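Local coordinates for protein caspase Nc subunit 1 (PDB 2FP3) that acts as an initiator cysteine protease of Drosophila, feeding the caspase cascade that carries out apoptosis and steroid-driven cell death in metamorphosis, at residues Gly104-Asn107 / Gln108-Phe112; Val155-Gln158 / Lys159-His163. The protein carries 2 engineered substitutions. One frame throughout, in Å; residues are numbered along the deposited sequence.

Contact 1. Residues Gly104-Asn107 / Gln108-Phe112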
loop_
_atom_site.group_PDB
_atom_site.type_symbol
_atom_site.label_atom_id
_atom_site.label_comp_id
_atom_site.label_asym_id
_atom_site.label_seq_id
_atom_site.Cartn_x
_atom_site.Cartn_y
_atom_site.Cartn_z
ATOM N N GLY A 104 -12.734 7.822 1.234
ATOM C CA GLY A 104 -12.261 9.196 1.162
ATOM C C GLY A 104 -11.896 9.703 2.552
ATOM O O GLY A 104 -11.078 9.093 3.250
ATOM N N ASN A 105 -12.506 10.806 2.969
ATOM C CA ASN A 105 -12.217 11.360 4.283
ATOM C C ASN A 105 -12.852 10.561 5.421
ATOM O O ASN A 105 -14.039 10.238 5.390
ATOM C CB ASN A 105 -12.680 12.817 4.364
ATOM C CG ASN A 105 -11.982 13.706 3.355
ATOM O OD1 ASN A 105 -10.759 13.656 3.211
ATOM N ND2 ASN A 105 -12.753 14.532 2.657
ATOM N N VAL A 106 -12.052 10.231 6.425
ATOM C CA VAL A 106 -12.551 9.498 7.576
ATOM C C VAL A 106 -11.786 9.963 8.800
ATOM O O VAL A 106 -10.655 10.439 8.688
ATOM C CB VAL A 106 -12.384 7.955 7.419
ATOM C CG1 VAL A 106 -13.265 7.448 6.298
ATOM C CG2 VAL A 106 -10.939 7.602 7.152
ATOM N N ASN A 107 -12.412 9.838 9.963
ATOM C CA ASN A 107 -11.792 10.246 11.215
ATOM C C ASN A 107 -11.110 9.065 11.891
ATOM O O ASN A 107 -11.308 7.917 11.507
ATOM C CB ASN A 107 -12.844 10.836 12.157
ATOM C CG ASN A 107 -13.948 9.853 12.485
ATOM O OD1 ASN A 107 -13.703 8.788 13.048
ATOM N ND2 ASN A 107 -15.177 10.209 12.130
ATOM N N GLN A 108 -10.308 9.361 12.903
ATOM C CA GLN A 108 -9.590 8.334 13.633
ATOM C C GLN A 108 -10.495 7.169 14.013
ATOM O O GLN A 108 -10.112 6.004 13.889
ATOM C CB GLN A 108 -8.977 8.931 14.897
ATOM C CG GLN A 108 -8.158 7.953 15.701
ATOM C CD GLN A 108 -7.466 8.613 16.871
ATOM O OE1 GLN A 108 -6.880 9.688 16.734
ATOM N NE2 GLN A 108 -7.516 7.965 18.028
ATOM N N ASP A 109 -11.698 7.486 14.470
ATOM C CA ASP A 109 -12.639 6.461 14.889
ATOM C C ASP A 109 -13.175 5.635 13.725
ATOM O O ASP A 109 -13.272 4.417 13.819
ATOM C CB ASP A 109 -13.801 7.100 15.649
ATOM C CG ASP A 109 -14.673 6.075 16.340
ATOM O OD1 ASP A 109 -14.142 5.328 17.189
ATOM O OD2 ASP A 109 -15.884 6.015 16.035
ATOM N N GLN A 110 -13.533 6.290 12.629
ATOM C CA GLN A 110 -14.055 5.574 11.473
ATOM C C GLN A 110 -12.970 4.692 10.863
ATOM O O GLN A 110 -13.210 3.535 10.513
ATOM C CB GLN A 110 -14.553 6.562 10.424
ATOM C CG GLN A 110 -15.692 7.445 10.887
ATOM C CD GLN A 110 -16.132 8.422 9.811
ATOM O OE1 GLN A 110 -15.323 9.188 9.284
ATOM N NE2 GLN A 110 -17.421 8.398 9.480
ATOM N N PHE A 111 -11.768 5.245 10.751
ATOM C CA PHE A 111 -10.654 4.517 10.172
ATOM C C PHE A 111 -10.441 3.148 10.784
ATOM O O PHE A 111 -10.377 2.153 10.071
ATOM C CB PHE A 111 -9.351 5.301 10.301
ATOM C CG PHE A 111 -8.167 4.560 9.763
ATOM C CD1 PHE A 111 -8.038 4.343 8.399
ATOM C CD2 PHE A 111 -7.247 3.987 10.621
ATOM C CE1 PHE A 111 -7.021 3.557 7.899
ATOM C CE2 PHE A 111 -6.225 3.198 10.131
ATOM C CZ PHE A 111 -6.111 2.979 8.763
ATOM N N PHE A 112 -10.313 3.105 12.106
ATOM C CA PHE A 112 -10.091 1.846 12.806
ATOM C C PHE A 112 -11.281 0.902 12.762
ATOM O O PHE A 112 -11.136 -0.295 13.006
ATOM C CB PHE A 112 -9.693 2.099 14.262
ATOM C CG PHE A 112 -8.275 2.549 14.426
ATOM C CD1 PHE A 112 -7.965 3.899 14.536
ATOM C CD2 PHE A 112 -7.237 1.619 14.428
ATOM C CE1 PHE A 112 -6.637 4.322 14.647
ATOM C CE2 PHE A 112 -5.909 2.029 14.539
ATOM C CZ PHE A 112 -5.609 3.384 14.647
#
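OD1 of N107 takes the backbone N-H of Q110 at an N to OD1 distance of 2.5 Å, short for a hydrogen bond, with the donor lying above the plane of the amide carbonyl. The exchange is mutual: OE1 of Q110 accepts from N107 N at 3.1 Å, in the carbonyl plane and on a lone pair. N107 is the N-cap of helix 108-119, and the two bonds make a capping box. With CG of N107 set between its own N and carbonyl carbon (chi1 60°), the amide leans over the first turn; Q110, extended beyond CG with CG beside its own N, runs across the N107 side chain at about a right angle and brings OE1 to N107 N. The two amide planes are only 18° apart. The first regular helical bond follows, F111 N to N107 O at 2.8 Å and nearly straight. CG2 of V106 makes the apolar contact, 4.2 Å from CB of F111; separately, V106 CA comes close to OE1 of Q110, at 3.3 Å. Both V106 and F111 also touch V67 of strand 62-68, which ties the turn to the central sheet, and V106 pairs by backbone with R150. The box thus satisfies a backbone N-H in the first turn and N107 N just before it, and marks the point where the chain leaving strand 98-103 turns into helix.

Contact 2. Residues Val155-Gln158 / Lys159-His163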
loop_
_atom_site.group_PDB
_atom_site.type_symbol
_atom_site.label_atom_id
_atom_site.label_comp_id
_atom_site.label_asym_id
_atom_site.label_seq_id
_atom_site.Cartn_x
_atom_site.Cartn_y
_atom_site.Cartn_z
ATOM N N VAL A 155 -2.787 9.735 15.412
ATOM C CA VAL A 155 -2.582 8.414 16.003
ATOM C C VAL A 155 -1.155 7.943 15.754
ATOM O O VAL A 155 -0.539 8.321 14.756
ATOM C CB VAL A 155 -3.511 7.360 15.363
ATOM C CG1 VAL A 155 -3.409 6.048 16.121
ATOM C CG2 VAL A 155 -4.930 7.859 15.336
ATOM N N ASP A 156 -0.634 7.118 16.660
ATOM C CA ASP A 156 0.707 6.570 16.500
ATOM C C ASP A 156 0.627 5.551 15.376
ATOM O O ASP A 156 -0.185 4.629 15.430
ATOM C CB ASP A 156 1.173 5.851 17.772
ATOM C CG ASP A 156 1.806 6.785 18.783
ATOM O OD1 ASP A 156 2.323 6.285 19.805
ATOM O OD2 ASP A 156 1.791 8.012 18.565
ATOM N N MET A 157 1.457 5.706 14.355
ATOM C CA MET A 157 1.426 4.753 13.261
ATOM C C MET A 157 1.644 3.354 13.825
ATOM O O MET A 157 1.221 2.357 13.242
ATOM C CB MET A 157 2.494 5.080 12.227
ATOM C CG MET A 157 2.306 4.297 10.954
ATOM S SD MET A 157 3.011 5.133 9.559
ATOM C CE MET A 157 4.709 4.528 9.647
ATOM N N GLN A 158 2.307 3.290 14.969
ATOM C CA GLN A 158 2.545 2.018 15.625
ATOM C C GLN A 158 1.185 1.362 15.863
ATOM O O GLN A 158 1.017 0.169 15.642
ATOM C CB GLN A 158 3.250 2.242 16.966
ATOM C CG GLN A 158 4.651 1.671 17.051
ATOM C CD GLN A 158 4.678 0.161 16.929
ATOM O OE1 GLN A 158 4.497 -0.388 15.845
ATOM N NE2 GLN A 158 4.899 -0.520 18.050
ATOM N N LYS A 159 0.222 2.153 16.321
ATOM C CA LYS A 159 -1.122 1.654 16.584
ATOM C C LYS A 159 -1.603 0.932 15.332
ATOM O O LYS A 159 -1.959 -0.245 15.377
ATOM C CB LYS A 159 -2.071 2.816 16.907
ATOM C CG LYS A 159 -3.494 2.408 17.299
ATOM C CD LYS A 159 -3.624 2.069 18.786
ATOM C CE LYS A 159 -2.828 0.829 19.183
ATOM N NZ LYS A 159 -2.971 0.505 20.634
ATOM N N ILE A 160 -1.593 1.652 14.216
ATOM C CA ILE A 160 -2.013 1.103 12.943
ATOM C C ILE A 160 -1.299 -0.214 12.611
ATOM O O ILE A 160 -1.948 -1.205 12.293
ATOM C CB ILE A 160 -1.767 2.120 11.817
ATOM C CG1 ILE A 160 -2.485 3.424 12.152
ATOM C CG2 ILE A 160 -2.271 1.572 10.493
ATOM C CD1 ILE A 160 -2.323 4.509 11.102
ATOM N N LYS A 161 0.027 -0.236 12.685
ATOM C CA LYS A 161 0.762 -1.463 12.382
ATOM C C LYS A 161 0.319 -2.612 13.280
ATOM O O LYS A 161 0.053 -3.718 12.804
ATOM C CB LYS A 161 2.270 -1.262 12.566
ATOM C CG LYS A 161 2.884 -0.220 11.659
ATOM C CD LYS A 161 4.358 -0.027 11.956
ATOM C CE LYS A 161 4.909 1.132 11.145
ATOM N NZ LYS A 161 6.383 1.275 11.285
ATOM N N ASP A 162 0.245 -2.336 14.578
ATOM C CA ASP A 162 -0.133 -3.328 15.575
ATOM C C ASP A 162 -1.442 -4.025 15.270
ATOM O O ASP A 162 -1.668 -5.158 15.696
ATOM C CB ASP A 162 -0.196 -2.671 16.953
ATOM C CG ASP A 162 1.184 -2.400 17.529
ATOM O OD1 ASP A 162 2.073 -1.949 16.775
ATOM O OD2 ASP A 162 1.379 -2.634 18.740
ATOM N N HIS A 163 -2.311 -3.360 14.525
ATOM C CA HIS A 163 -3.576 -3.973 14.185
ATOM C C HIS A 163 -3.358 -5.279 13.426
ATOM O O HIS A 163 -4.208 -6.165 13.443
ATOM C CB HIS A 163 -4.420 -3.029 13.336
ATOM C CG HIS A 163 -5.727 -3.623 12.919
ATOM N ND1 HIS A 163 -5.899 -4.275 11.718
ATOM C CD2 HIS A 163 -6.904 -3.739 13.583
ATOM C CE1 HIS A 163 -7.123 -4.770 11.660
ATOM N NE2 HIS A 163 -7.753 -4.459 12.779
#
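The chain passes here from strand 154-156 straight into the short helix 157-162 of the caspase domain, beside the catalytic centre: the side chain of M157 is about 5 Å from that of A184, the engineered residue at the inferred active-site position. D156 holds the N-cap place, yet its carboxylate makes no capping bond. K159 N makes a weak, bent bond to the backbone D156 O, at 2.7 Å and an angle of 126°. Straighter bonds follow, K161 N to M157 O at 2.9 Å and D162 N to Q158 O at 2.8 Å. On the strand side, V155 has CG1 anti to the backbone N (chi1 -172°), which directs it at the aliphatic start of K159, with CB at 3.6 Å and CG next. On the neighbouring flank M157 and K161 run across one another at a slant. The thioether bends at chi3 and brings CE to 3.7 Å from CE of the outstretched K161, whose NZ is hydrogen-bonded to the hydroxyl of Y237 on strand 233-237; M157 touches that tyrosine as well. At the outer flank Q158 and D162, one turn apart, put their polar groups together: OE1 of Q158 is 3.0 Å from OD1 of D162, with the amide and carboxylate planes 73° apart. As modelled, two acceptors face each other, which would be unfavourable unless a proton, a water or a turned amide relieves it. The chemistry thus divides: M157 and K161 meet Y237 near A184 through carbon contacts and the lysine-tyrosine bond, while the Q158-D162 side brings acceptors close together.

Overall arrangement
Both contacts lie in the caspase domain, and each marks the start of a helix: contact 1 leads from strand 98-103 into helix 108-119, contact 2 later in the chain from strand 154-156 into helix 157-162. Their centres are 14 Å apart, yet they meet directly. The ring of F112 projects from the first helix so that its CZ lies 3.5 Å from CG of K159 and also near V155 and I160, while Q108 packs on V155. Strand 154-156 pairs with 146-148, which borders the long strand 130-139. The two helix starts thus share one largely apolar patch, and contact 2 lies nearer the active site, through M157 beside A184.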